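Local structure of PKS (Streptomyces albus, 4OQJ) at residues 31-36 / 49-54; 106-111 / 141-146; 228-233 / 237-242; 242-247 / 252-257; 338-343 / 434-439. The protein probably acts as a ketosynthase in oxazolomycin biosynthesis, catalysing the decarboxylative condensation that lengthens an acyl chain carried on an acyl carrier protein. All blocks are in the same frame, centred on the assembly; numbering follows the deposited sequence. Where two conformers were deposited one is given.

Contact 1 of 5, residues 31-36 / 49-54; sequences RFPGAA and RETLTH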
# COMPACT_ATOMS: atom_id res chain seq x y z
N ARG A 31 3.72 10.89 19.10
CA ARG A 31 4.34 10.55 20.36
C ARG A 31 5.72 10.03 20.01
O ARG A 31 5.86 8.94 19.45
CB ARG A 31 3.52 9.51 21.11
CG ARG A 31 2.05 9.94 21.28
CD ARG A 31 1.14 8.76 21.51
NE ARG A 31 -0.19 9.19 21.96
CZ ARG A 31 -1.03 8.41 22.62
NH1 ARG A 31 -0.68 7.16 22.90
NH2 ARG A 31 -2.21 8.89 23.01
N PHE A 32 6.71 10.87 20.28
CA PHE A 32 8.11 10.61 19.95
C PHE A 32 8.88 10.63 21.26
O PHE A 32 8.35 11.06 22.29
CB PHE A 32 8.64 11.67 18.99
CG PHE A 32 7.99 11.67 17.62
CD1 PHE A 32 7.58 10.49 17.01
CD2 PHE A 32 7.81 12.85 16.93
CE1 PHE A 32 7.00 10.51 15.75
CE2 PHE A 32 7.22 12.87 15.68
CZ PHE A 32 6.83 11.69 15.08
N PRO A 33 10.15 10.17 21.26
CA PRO A 33 10.90 10.33 22.51
C PRO A 33 10.93 11.78 22.97
O PRO A 33 11.20 12.67 22.16
CB PRO A 33 12.30 9.84 22.14
CG PRO A 33 12.07 8.89 21.00
CD PRO A 33 10.94 9.51 20.21
N GLY A 34 10.60 12.00 24.23
CA GLY A 34 10.64 13.33 24.81
C GLY A 34 9.47 14.23 24.42
O GLY A 34 9.44 15.40 24.80
N ALA A 35 8.49 13.70 23.68
CA ALA A 35 7.40 14.55 23.19
C ALA A 35 6.16 13.76 22.88
O ALA A 35 6.13 13.01 21.91
CB ALA A 35 7.83 15.30 21.93
N ALA A 36 5.11 14.00 23.66
CA ALA A 36 3.85 13.29 23.48
C ALA A 36 2.84 14.05 22.62
O ALA A 36 1.73 13.58 22.39
CB ALA A 36 3.23 12.98 24.85
N ARG A 49 17.11 20.19 21.54
CA ARG A 49 17.41 19.16 22.53
C ARG A 49 17.46 17.74 21.97
O ARG A 49 16.67 17.37 21.08
CB ARG A 49 16.39 19.25 23.67
CG ARG A 49 16.61 20.49 24.55
CD ARG A 49 15.74 20.51 25.79
NE ARG A 49 14.34 20.80 25.50
CZ ARG A 49 13.38 19.89 25.37
NH1 ARG A 49 13.64 18.59 25.52
NH2 ARG A 49 12.13 20.28 25.11
N GLU A 50 18.42 16.97 22.48
CA GLU A 50 18.55 15.53 22.24
C GLU A 50 17.69 14.81 23.28
O GLU A 50 17.79 15.13 24.45
CB GLU A 50 19.99 15.07 22.41
CG GLU A 50 20.65 14.47 21.24
CD GLU A 50 22.03 13.95 21.61
OE1 GLU A 50 22.63 14.49 22.57
OE2 GLU A 50 22.51 13.00 20.96
N THR A 51 16.86 13.85 22.87
CA THR A 51 15.94 13.21 23.82
C THR A 51 16.46 11.88 24.34
O THR A 51 15.75 11.14 25.03
CB THR A 51 14.57 13.00 23.18
OG1 THR A 51 14.75 12.25 21.98
CG2 THR A 51 13.94 14.33 22.84
N LEU A 52 17.71 11.58 23.99
CA LEU A 52 18.40 10.38 24.44
C LEU A 52 18.28 10.19 25.95
O LEU A 52 18.53 11.12 26.73
CB LEU A 52 19.87 10.45 24.05
CG LEU A 52 20.71 9.20 24.31
CD1 LEU A 52 20.23 8.07 23.41
CD2 LEU A 52 22.18 9.49 24.11
N THR A 53 17.90 8.99 26.36
CA THR A 53 17.84 8.62 27.76
C THR A 53 19.06 7.77 28.10
O THR A 53 19.37 6.82 27.38
CB THR A 53 16.55 7.84 28.10
OG1 THR A 53 15.40 8.68 27.87
CG2 THR A 53 16.55 7.37 29.55
N HIS A 54 19.77 8.12 29.18
CA HIS A 54 20.87 7.29 29.67
C HIS A 54 20.35 6.37 30.79
O HIS A 54 19.63 6.82 31.68
CB HIS A 54 22.02 8.16 30.18
CG HIS A 54 22.74 8.89 29.10
ND1 HIS A 54 22.36 10.14 28.66
CD2 HIS A 54 23.82 8.55 28.36
CE1 HIS A 54 23.18 10.54 27.70
NE2 HIS A 54 24.07 9.59 27.49
O HOH W 1 11.57 16.42 26.28

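Contact 2 of 5, residues 106-111 / 141-146; sequences QQRQFL and NTYLLH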
# COMPACT_ATOMS: atom_id res chain seq x y z
N GLN A 106 2.34 -1.36 19.35
CA GLN A 106 2.46 -0.49 18.19
C GLN A 106 1.08 -0.14 17.62
O GLN A 106 0.87 0.99 17.18
CB GLN A 106 3.32 -1.16 17.12
CG GLN A 106 4.75 -1.44 17.57
CD GLN A 106 5.58 -2.06 16.48
OE1 GLN A 106 6.58 -1.50 16.05
NE2 GLN A 106 5.16 -3.23 16.01
N GLN A 107 0.16 -1.11 17.62
CA GLN A 107 -1.18 -0.90 17.07
C GLN A 107 -2.04 -0.11 18.04
O GLN A 107 -2.84 0.72 17.62
CB GLN A 107 -1.86 -2.25 16.75
CG GLN A 107 -1.11 -3.01 15.66
CD GLN A 107 -1.91 -4.10 14.98
OE1 GLN A 107 -3.14 -4.05 14.90
NE2 GLN A 107 -1.20 -5.08 14.43
N ARG A 108 -1.86 -0.34 19.34
CA ARG A 108 -2.55 0.46 20.35
C ARG A 108 -2.13 1.92 20.28
O ARG A 108 -2.97 2.82 20.30
CB ARG A 108 -2.28 -0.07 21.75
CG ARG A 108 -3.02 -1.36 22.08
CD ARG A 108 -2.71 -1.78 23.48
NE ARG A 108 -1.77 -2.89 23.61
CZ ARG A 108 -0.91 -3.03 24.62
NH1 ARG A 108 -0.78 -2.07 25.54
NH2 ARG A 108 -0.18 -4.12 24.72
N GLN A 109 -0.83 2.15 20.21
CA GLN A 109 -0.33 3.51 20.14
C GLN A 109 -0.75 4.17 18.82
O GLN A 109 -1.05 5.37 18.80
CB GLN A 109 1.19 3.52 20.29
CG GLN A 109 1.64 3.17 21.70
CD GLN A 109 1.34 4.27 22.69
OE1 GLN A 109 1.62 5.43 22.43
NE2 GLN A 109 0.78 3.91 23.84
N PHE A 110 -0.79 3.41 17.73
CA PHE A 110 -1.20 4.01 16.46
C PHE A 110 -2.67 4.42 16.53
O PHE A 110 -3.06 5.45 16.01
CB PHE A 110 -1.02 3.10 15.25
CG PHE A 110 -1.39 3.79 13.97
CD1 PHE A 110 -0.55 4.76 13.43
CD2 PHE A 110 -2.62 3.57 13.39
CE1 PHE A 110 -0.93 5.45 12.29
CE2 PHE A 110 -3.01 4.26 12.25
CZ PHE A 110 -2.16 5.19 11.70
N LEU A 111 -3.48 3.58 17.17
CA LEU A 111 -4.91 3.85 17.32
C LEU A 111 -5.14 5.13 18.12
O LEU A 111 -5.92 5.99 17.72
CB LEU A 111 -5.62 2.66 17.99
CG LEU A 111 -7.11 2.83 18.30
CD1 LEU A 111 -7.93 3.35 17.09
CD2 LEU A 111 -7.70 1.52 18.79
N ASN A 141 7.07 -6.92 14.90
CA ASN A 141 6.29 -7.12 16.12
C ASN A 141 7.09 -7.96 17.11
O ASN A 141 6.97 -9.18 17.15
CB ASN A 141 4.94 -7.78 15.81
CG ASN A 141 4.01 -7.75 17.01
OD1 ASN A 141 4.42 -7.39 18.11
ND2 ASN A 141 2.76 -8.13 16.80
N THR A 142 7.92 -7.30 17.90
CA THR A 142 8.72 -8.01 18.90
C THR A 142 7.86 -8.36 20.12
O THR A 142 8.26 -9.18 20.93
CB THR A 142 9.95 -7.19 19.33
OG1 THR A 142 9.57 -5.83 19.62
CG2 THR A 142 11.01 -7.18 18.19
N TYR A 143 6.69 -7.74 20.25
CA TYR A 143 5.74 -8.09 21.32
C TYR A 143 5.23 -9.51 21.15
O TYR A 143 5.15 -10.28 22.09
CB TYR A 143 4.56 -7.11 21.32
CG TYR A 143 3.65 -7.15 22.53
CD1 TYR A 143 4.03 -6.59 23.74
CD2 TYR A 143 2.38 -7.70 22.44
CE1 TYR A 143 3.18 -6.59 24.82
CE2 TYR A 143 1.52 -7.70 23.52
CZ TYR A 143 1.93 -7.14 24.71
OH TYR A 143 1.06 -7.14 25.79
N LEU A 144 4.91 -9.86 19.90
CA LEU A 144 4.47 -11.19 19.56
C LEU A 144 5.60 -12.20 19.74
O LEU A 144 5.42 -13.27 20.31
CB LEU A 144 3.95 -11.21 18.12
CG LEU A 144 3.61 -12.57 17.51
CD1 LEU A 144 2.44 -13.22 18.23
CD2 LEU A 144 3.30 -12.41 16.03
N LEU A 145 6.78 -11.85 19.25
CA LEU A 145 7.92 -12.75 19.30
C LEU A 145 8.42 -12.97 20.73
O LEU A 145 8.75 -14.09 21.10
CB LEU A 145 9.05 -12.21 18.42
CG LEU A 145 8.77 -12.20 16.91
CD1 LEU A 145 9.88 -11.47 16.14
CD2 LEU A 145 8.62 -13.62 16.42
N HIS A 146 8.51 -11.90 21.53
CA HIS A 146 9.03 -12.00 22.90
C HIS A 146 7.92 -12.30 23.91
O HIS A 146 7.86 -13.39 24.47
CB HIS A 146 9.74 -10.72 23.32
CG HIS A 146 10.92 -10.35 22.47
ND1 HIS A 146 11.73 -9.28 22.77
CD2 HIS A 146 11.42 -10.90 21.34
CE1 HIS A 146 12.69 -9.18 21.86
NE2 HIS A 146 12.52 -10.16 20.98

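Contact 3 of 5, residues 228-233 / 237-242; sequences EGYLHH and IFSPDG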
# COMPACT_ATOMS: atom_id res chain seq x y z
N GLU A 228 16.21 -0.94 27.47
CA GLU A 228 17.51 -1.59 27.54
C GLU A 228 18.48 -0.85 26.63
O GLU A 228 18.08 -0.09 25.74
CB GLU A 228 17.41 -3.06 27.12
CG GLU A 228 16.43 -3.88 27.94
CD GLU A 228 16.37 -5.32 27.49
OE1 GLU A 228 17.17 -5.71 26.62
OE2 GLU A 228 15.52 -6.07 28.02
N GLY A 229 19.77 -1.09 26.84
CA GLY A 229 20.78 -0.52 25.96
C GLY A 229 20.95 -1.42 24.76
O GLY A 229 20.07 -2.22 24.47
N TYR A 230 22.08 -1.31 24.07
CA TYR A 230 22.37 -2.17 22.93
C TYR A 230 23.87 -2.38 22.80
O TYR A 230 24.67 -1.56 23.26
CB TYR A 230 21.82 -1.58 21.64
CG TYR A 230 22.41 -0.23 21.28
CD1 TYR A 230 21.89 0.93 21.82
CD2 TYR A 230 23.47 -0.12 20.40
CE1 TYR A 230 22.41 2.15 21.50
CE2 TYR A 230 24.00 1.11 20.07
CZ TYR A 230 23.46 2.24 20.62
OH TYR A 230 23.96 3.48 20.32
N LEU A 231 24.23 -3.50 22.20
CA LEU A 231 25.63 -3.81 21.97
C LEU A 231 26.05 -3.20 20.65
O LEU A 231 25.32 -3.27 19.65
CB LEU A 231 25.85 -5.32 21.98
CG LEU A 231 27.28 -5.81 22.22
CD1 LEU A 231 27.76 -5.43 23.61
CD2 LEU A 231 27.34 -7.31 22.03
N HIS A 232 27.21 -2.55 20.65
CA HIS A 232 27.69 -1.90 19.45
C HIS A 232 28.39 -2.94 18.57
O HIS A 232 29.22 -3.70 19.07
CB HIS A 232 28.64 -0.75 19.79
CG HIS A 232 29.21 -0.07 18.58
ND1 HIS A 232 30.52 -0.24 18.18
CD2 HIS A 232 28.64 0.75 17.67
CE1 HIS A 232 30.74 0.46 17.08
NE2 HIS A 232 29.61 1.07 16.75
N HIS A 233 28.01 -2.99 17.29
CA HIS A 233 28.68 -3.83 16.29
C HIS A 233 29.13 -2.96 15.12
O HIS A 233 28.34 -2.21 14.57
CB HIS A 233 27.75 -4.93 15.76
CG HIS A 233 27.11 -5.76 16.82
ND1 HIS A 233 27.74 -6.85 17.40
CD2 HIS A 233 25.89 -5.68 17.40
CE1 HIS A 233 26.94 -7.40 18.29
NE2 HIS A 233 25.81 -6.71 18.32
N ILE A 237 24.42 -0.09 11.85
CA ILE A 237 24.14 1.33 11.69
C ILE A 237 24.21 2.11 13.01
O ILE A 237 24.09 3.33 13.02
CB ILE A 237 22.74 1.52 11.06
CG1 ILE A 237 22.51 2.97 10.59
CG2 ILE A 237 21.65 1.07 12.03
CD1 ILE A 237 21.13 3.24 10.03
N PHE A 238 24.43 1.41 14.12
CA PHE A 238 24.21 2.00 15.45
C PHE A 238 25.49 2.58 16.03
O PHE A 238 26.56 1.97 15.96
CB PHE A 238 23.63 0.96 16.40
CG PHE A 238 22.34 0.35 15.91
CD1 PHE A 238 21.29 1.16 15.50
CD2 PHE A 238 22.20 -1.02 15.84
CE1 PHE A 238 20.11 0.60 15.04
CE2 PHE A 238 21.03 -1.59 15.38
CZ PHE A 238 19.98 -0.78 14.98
N SER A 239 25.36 3.76 16.64
CA SER A 239 26.53 4.48 17.09
C SER A 239 27.08 3.91 18.40
O SER A 239 26.34 3.25 19.14
CB SER A 239 26.22 5.96 17.27
OG SER A 239 25.56 6.19 18.48
N PRO A 240 28.37 4.17 18.68
CA PRO A 240 29.04 3.67 19.88
C PRO A 240 28.70 4.42 21.16
O PRO A 240 29.04 3.92 22.23
CB PRO A 240 30.53 3.86 19.56
CG PRO A 240 30.60 4.20 18.12
CD PRO A 240 29.32 4.86 17.79
N ASP A 241 28.06 5.58 21.05
CA ASP A 241 27.79 6.44 22.21
C ASP A 241 26.33 6.89 22.33
O ASP A 241 26.01 7.72 23.18
CB ASP A 241 28.68 7.67 22.15
CG ASP A 241 28.52 8.46 20.86
OD1 ASP A 241 27.60 8.16 20.06
OD2 ASP A 241 29.31 9.41 20.66
N GLY A 242 25.45 6.37 21.49
CA GLY A 242 24.04 6.73 21.56
C GLY A 242 23.71 8.08 20.93
O GLY A 242 22.56 8.52 20.94
O HOH W 2 26.73 -0.59 15.43

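Contact 4 of 5, residues 242-247 / 252-257; sequences GHCRAF and QGTVIG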
# COMPACT_ATOMS: atom_id res chain seq x y z
N GLY A 242 25.45 6.37 21.49
CA GLY A 242 24.04 6.73 21.56
C GLY A 242 23.71 8.08 20.93
O GLY A 242 22.56 8.52 20.94
N HIS A 243 24.73 8.76 20.40
CA HIS A 243 24.52 10.03 19.71
C HIS A 243 24.51 9.81 18.20
O HIS A 243 25.24 8.96 17.68
CB HIS A 243 25.61 11.03 20.09
CG HIS A 243 25.63 11.38 21.54
ND1 HIS A 243 24.69 12.20 22.12
CD2 HIS A 243 26.47 11.01 22.54
CE1 HIS A 243 24.94 12.32 23.41
NE2 HIS A 243 26.02 11.61 23.69
N CYS A 244 23.70 10.60 17.51
CA CYS A 244 23.58 10.54 16.05
C CYS A 244 24.12 11.84 15.44
O CYS A 244 23.44 12.87 15.42
CB CYS A 244 22.12 10.32 15.66
SG CYS A 244 21.79 10.30 13.87
N ARG A 245 25.36 11.79 14.94
CA ARG A 245 26.07 13.02 14.59
C ARG A 245 26.01 13.26 13.09
O ARG A 245 27.04 13.23 12.40
CB ARG A 245 27.52 12.94 15.07
CG ARG A 245 27.66 12.56 16.54
CD ARG A 245 29.14 12.44 16.95
NE ARG A 245 29.28 11.92 18.31
CZ ARG A 245 29.18 12.66 19.41
NH1 ARG A 245 28.93 13.96 19.33
NH2 ARG A 245 29.32 12.10 20.61
N ALA A 246 24.81 13.54 12.60
CA ALA A 246 24.54 13.59 11.17
C ALA A 246 25.38 14.65 10.47
O ALA A 246 25.37 15.83 10.86
CB ALA A 246 23.05 13.83 10.91
N PHE A 247 26.10 14.21 9.44
CA PHE A 247 26.90 15.04 8.54
C PHE A 247 28.21 15.53 9.15
O PHE A 247 29.02 16.18 8.49
CB PHE A 247 26.06 16.21 8.03
CG PHE A 247 24.77 15.77 7.41
CD1 PHE A 247 24.79 14.95 6.29
CD2 PHE A 247 23.56 16.12 7.95
CE1 PHE A 247 23.62 14.51 5.71
CE2 PHE A 247 22.37 15.68 7.38
CZ PHE A 247 22.41 14.87 6.26
N GLN A 252 29.17 8.35 13.33
CA GLN A 252 29.39 6.92 13.53
C GLN A 252 28.08 6.15 13.69
O GLN A 252 28.04 5.11 14.35
CB GLN A 252 30.27 6.68 14.75
CG GLN A 252 31.74 6.93 14.54
CD GLN A 252 32.55 6.55 15.77
OE1 GLN A 252 32.43 7.17 16.83
NE2 GLN A 252 33.35 5.50 15.64
N GLY A 253 27.00 6.65 13.09
CA GLY A 253 25.73 5.95 13.13
C GLY A 253 24.70 6.58 14.04
O GLY A 253 24.84 7.71 14.50
N THR A 254 23.64 5.82 14.31
CA THR A 254 22.44 6.39 14.91
C THR A 254 22.01 5.50 16.07
O THR A 254 22.74 4.59 16.46
CB THR A 254 21.32 6.54 13.85
OG1 THR A 254 20.22 7.30 14.37
CG2 THR A 254 20.81 5.18 13.38
N VAL A 255 20.85 5.79 16.64
CA VAL A 255 20.25 5.00 17.71
C VAL A 255 18.84 4.69 17.29
O VAL A 255 18.12 5.58 16.84
CB VAL A 255 20.21 5.73 19.06
CG1 VAL A 255 19.76 4.79 20.17
CG2 VAL A 255 21.54 6.27 19.38
N ILE A 256 18.41 3.47 17.43
CA ILE A 256 17.07 3.11 17.13
C ILE A 256 16.14 3.78 18.11
O ILE A 256 16.45 3.84 19.25
CB ILE A 256 16.87 1.60 17.08
CG1 ILE A 256 15.82 1.29 16.05
CG2 ILE A 256 16.63 1.01 18.45
CD1 ILE A 256 16.32 1.68 14.70
N GLY A 257 15.06 4.32 17.65
CA GLY A 257 14.12 4.96 18.55
C GLY A 257 12.73 4.38 18.47
O GLY A 257 12.42 3.53 17.62
O HOH W 3 26.98 9.31 15.14

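Contact 5 of 5, residues 338-343 / 434-439; sequences PIEVAA and SSFGIG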
# COMPACT_ATOMS: atom_id res chain seq x y z
N PRO A 338 27.82 11.04 2.92
CA PRO A 338 28.29 11.63 1.65
C PRO A 338 27.41 11.23 0.47
O PRO A 338 27.20 12.03 -0.44
CB PRO A 338 29.70 11.04 1.49
CG PRO A 338 30.13 10.74 2.89
CD PRO A 338 28.89 10.28 3.60
N ILE A 339 26.89 10.01 0.50
CA ILE A 339 26.01 9.54 -0.56
C ILE A 339 24.72 10.37 -0.61
O ILE A 339 24.25 10.76 -1.69
CB ILE A 339 25.70 8.02 -0.39
CG1 ILE A 339 26.92 7.20 -0.86
CG2 ILE A 339 24.44 7.61 -1.14
CD1 ILE A 339 26.74 5.71 -0.86
N GLU A 340 24.13 10.65 0.55
CA GLU A 340 22.86 11.37 0.56
C GLU A 340 23.04 12.77 -0.04
O GLU A 340 22.22 13.24 -0.82
CB GLU A 340 22.26 11.46 1.97
CG GLU A 340 20.89 12.15 1.94
CD GLU A 340 20.05 11.91 3.17
OE1 GLU A 340 20.60 11.43 4.19
OE2 GLU A 340 18.83 12.20 3.11
N VAL A 341 24.14 13.42 0.31
CA VAL A 341 24.40 14.78 -0.18
C VAL A 341 24.78 14.76 -1.65
O VAL A 341 24.41 15.66 -2.40
CB VAL A 341 25.49 15.44 0.65
CG1 VAL A 341 25.83 16.82 0.10
CG2 VAL A 341 25.02 15.55 2.12
N ALA A 342 25.52 13.74 -2.07
CA ALA A 342 25.85 13.58 -3.49
C ALA A 342 24.58 13.42 -4.32
O ALA A 342 24.47 13.96 -5.41
CB ALA A 342 26.78 12.39 -3.70
N ALA A 343 23.61 12.69 -3.78
CA ALA A 343 22.36 12.45 -4.48
C ALA A 343 21.53 13.73 -4.57
O ALA A 343 20.96 14.03 -5.61
CB ALA A 343 21.57 11.34 -3.78
N SER A 434 13.09 13.52 2.90
CA SER A 434 13.52 12.22 2.37
C SER A 434 13.39 11.09 3.38
O SER A 434 13.58 11.28 4.58
CB SER A 434 14.97 12.29 1.92
OG SER A 434 15.11 13.18 0.83
N SER A 435 13.12 9.90 2.87
CA SER A 435 13.18 8.69 3.68
C SER A 435 13.55 7.50 2.80
O SER A 435 12.85 7.21 1.83
CB SER A 435 11.85 8.47 4.39
OG SER A 435 11.96 7.46 5.37
N PHE A 436 14.65 6.82 3.13
CA PHE A 436 15.16 5.71 2.34
C PHE A 436 15.21 4.42 3.15
O PHE A 436 15.86 4.35 4.19
CB PHE A 436 16.56 6.02 1.81
CG PHE A 436 16.67 7.38 1.19
CD1 PHE A 436 15.74 7.80 0.26
CD2 PHE A 436 17.69 8.24 1.55
CE1 PHE A 436 15.85 9.05 -0.32
CE2 PHE A 436 17.79 9.50 0.97
CZ PHE A 436 16.88 9.90 0.05
N GLY A 437 14.52 3.39 2.68
CA GLY A 437 14.40 2.15 3.43
C GLY A 437 15.44 1.07 3.13
O GLY A 437 15.98 0.99 2.03
N ILE A 438 15.71 0.24 4.13
CA ILE A 438 16.36 -1.04 3.88
C ILE A 438 15.50 -1.80 2.87
O ILE A 438 14.29 -1.89 3.06
CB ILE A 438 16.53 -1.87 5.16
CG1 ILE A 438 17.46 -1.15 6.13
CG2 ILE A 438 17.07 -3.26 4.84
CD1 ILE A 438 18.88 -0.94 5.60
N GLY A 439 16.11 -2.30 1.82
CA GLY A 439 15.39 -2.96 0.74
C GLY A 439 15.22 -2.04 -0.46
O GLY A 439 14.76 -2.46 -1.54
O HOH W 4 17.88 13.21 0.77

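Contact 1 of 5, residues 31-36 / 49-54
Thr51 lies against the outer corner of the turn formed by Pro33 and Gly34, and its short branched side chain makes nearly all of the direct contact. Its CB is already 3.5 Å from Pro33 O. The two branches then part. The methyl CG2 leans on the peptide that links the turn's two central residues, 3.3 Å from Pro33 O, and also reaches the backbone of Gly34. OG1 lies 3.4 Å from Pro33 CB. A chi1 of 55° puts OG1 between the backbone N and the carbonyl carbon, and the same torsion turns CG2 to the turn. The hydroxyl's polar partners are Gln80 OE1 and Asn368 O, so a threonine suits the place twice over: methyl for the turn, oxygen for Gln80 of a loop and the backbone of Asn368 in helix 366-369.

The surface it meets is a type II beta turn running from Phe32 to Ala35, closed by Ala35 N to Phe32 O at 3.0 Å and flanked by the return bond from Phe32 N to Ala35 O at 2.8 Å. Proline is well fitted to the second position of such a turn, and Gly34 readily takes the positive phi (77°) of the third. A water joins Gly34 O to Arg49 NH1, a bridge that is doubtful because Arg49 was modelled in two conformers.

Helix 38-46 connects the two segments, and its Val44 touches Thr51 while Phe41 meets Phe32 edge-to-face. Val369 of helix 366-369 covers both Pro33 and Thr51, and the chain then runs into strand 53-54, which pairs with strand 75-79.

Contact 2 of 5, residues 106-111 / 141-146
Arg108 NH2 approaches the hydroxyl end of Tyr143, the two side chains crossing at about a right angle with guanidinium and ring planes 74° apart. Arg108 NH2 is 3.4 Å from Tyr143 OH and 3.7 Å from Tyr143 CZ, both of which lie at the guanidinium edge. The two groups have firmer polar partners: Arg108 NE bonds to Ile103 O and NH1 to His704 O, while the tyrosine hydroxyl bonds to Glu101 O and Ala706 N. Their long reach suits two residues whose backbones stand well apart.

Van der Waals contact is slight. Gln106 extends until NE2 is 4.1 Å from Asn141 CA, its amide being held by Asp104, Gly139 and Ile222.

Within segment 141-146 a side-chain hydrogen bond caps the helix. Asn141 OD1 accepts from Leu144 N at 3.1 Å, with 156° at the hydrogen and the donor well above the carbonyl plane, 67° out of it, while Asn141 ND2 bonds to Asn167 OD1. Asparagine is apt here, its short amide reaching forward to an N-H of the first turn.

This is an N-capped helix start just after strand 132-138 of the thiolase fold, beside helix 105-121. Farther along, Leu144 and Leu145 pack on Leu145 of the second subunit, placing the helix at the dimer interface.

Contact 3 of 5, residues 228-233 / 237-242
Tyr230 and His232 both reach across to the returning chain, the first with its hydroxyl and the second with its ring. Tyr230 OH donates to Ser239 O at 2.7 Å, tilted 32° from the carbonyl plane; Ser239 O itself lies at the edge of the phenol ring, near its plane. Tyr230 CE2 meets Phe238 CB at 3.7 Å. Beyond that atom the Phe238 ring turns off, and the two aromatic rings stand obliquely, their centroids 5.9 Å apart. A tyrosine serves well because one side chain offers both apolar ring carbons and a donor for a backbone carbonyl.

Pro240 covers one face of the His232 imidazole in a CH-pi contact, CG lying 3.9 Å from the ring centroid and toward the rim. At the ring's edge, CD2 is 3.0 Å from Phe238 O. A chi1 of 178° sets the imidazole opposite its own backbone N and swings it over the returning segment. Proline's rigid ring offers C-H groups to the imidazole face.

Farther out, backbone bonds from Tyr230 to Val76 and from His232 to Arg74 fix the first chain, and those of Ile237 and Ser239 with Thr254 fix the second. Ser239 OG bonds to His243 O, and Asp241 forms a salt bridge with Arg245. Gly242, at a phi of 78°, takes the bend with ease.

The whole is a chain reversal after strand 230-231, the edge of a small antiparallel sheet that the ketosynthase carries in addition to its central thiolase-fold sheet.

Contact 4 of 5, residues 242-247 / 252-257
Gly253 O faces Cys244 and is approached by several groups at once. A water that donates to it at 2.7 Å also accepts from Arg245 N and from Gln252 N, each at 3.0 Å, although more acceptors surround this water than it has protons. From another direction comes a CA-H...O contact from Cys244 CA at 3.5 Å, nearly straight at 162°. His243 O lies 3.4 Å from the same oxygen. As both are acceptors, they gain nothing from each other.

The side chains add two smaller contacts. In Cys244 a chi1 of 178° lays SG beside the carbonyl carbon and brings the sulfur to 3.4 Å from Thr254 OG1, a buried hydroxyl for which the model offers no settled partner. Val255 turns its CG2 onto Gly242 O at 2.9 Å, a tight fit whose exact value is doubtful. Small residues suit this place: Gly242 and Gly253 both adopt positive phi, and Gly253 has backbone angles at which a CB would jam against the preceding carbonyl.

Neither segment is helix or strand, and bonds to other parts of the chain hold both. His243 ND1 bonds to Glu50, and there are backbone bonds of Gly253 with Ala332 and of Val255 with His371. The chemistry thus implies two parts of one long loop joined mainly through backbone groups and a shared water, with the side chains' ionic and hydrogen bonds directed to other partners.

Contact 5 of 5, residues 338-343 / 434-439
The carboxylate of Glu340 and the ring of Phe436 meet obliquely, their planes 62° apart. Glu340 OE2 is 3.6 Å from Phe436 CE2, and Glu340 CD is 4.0 Å from the same carbon. OE2 also lies 4.0 Å from Ser434 CB. With a chi1 of -177° the Glu340 side chain leaves the helix on the side away from its own N, and it stays extended from there, which carries the acid from the helix out to the strand.

A water makes the polar link between the segments. It donates to Glu340 OE2 at 2.7 Å and sits 2.8 Å from Ser434 OG, whose other partner is His444 ND1. Glu340 OE2 accepts from His329 N as well, while OE1 accepts from Gly330 N. Three hydrogen bonds thus grip the buried carboxylate and fix its rotation. Glutamate fits because it is long enough to take two neighbouring backbone N-H groups; serine, because it is small and polar beside the water.

Phe436 O is hydrogen-bonded to a glycerol, probably from the crystallisation liquor, and the Phe436 side chain packs on Gln305 of helix 302-316. Helix 336-348 lies over strand 430-436, which runs between strand 325-327 and strand 441-448 in the central sheet. Through His329 and Gly330, the acid also ties this helix to the loop following strand 325-327.

From the N terminus, contact 1 closes the short excursion through helix 38-46, returning the chain beside the turn that ends strand 23-31. Contact 2 follows, spanning strand 132-138 to join helix 105-121 to helix 142-147, and meets contact 1 through Arg31 and Gln109. Contacts 3 and 4 come in succession, close small reversals between strands 230-231 and 259-267, and share Gly242; backbone bonds to Thr254 fasten them together. Glu50 ties contact 1 to contact 4, and Leu52 packs on the shared Gly242. Contact 5 closes the widest span, helix 336-348 to strand 430-436, and touches contact 4 through Phe247 and Val341. All five lie in series: none nests in or crosses another.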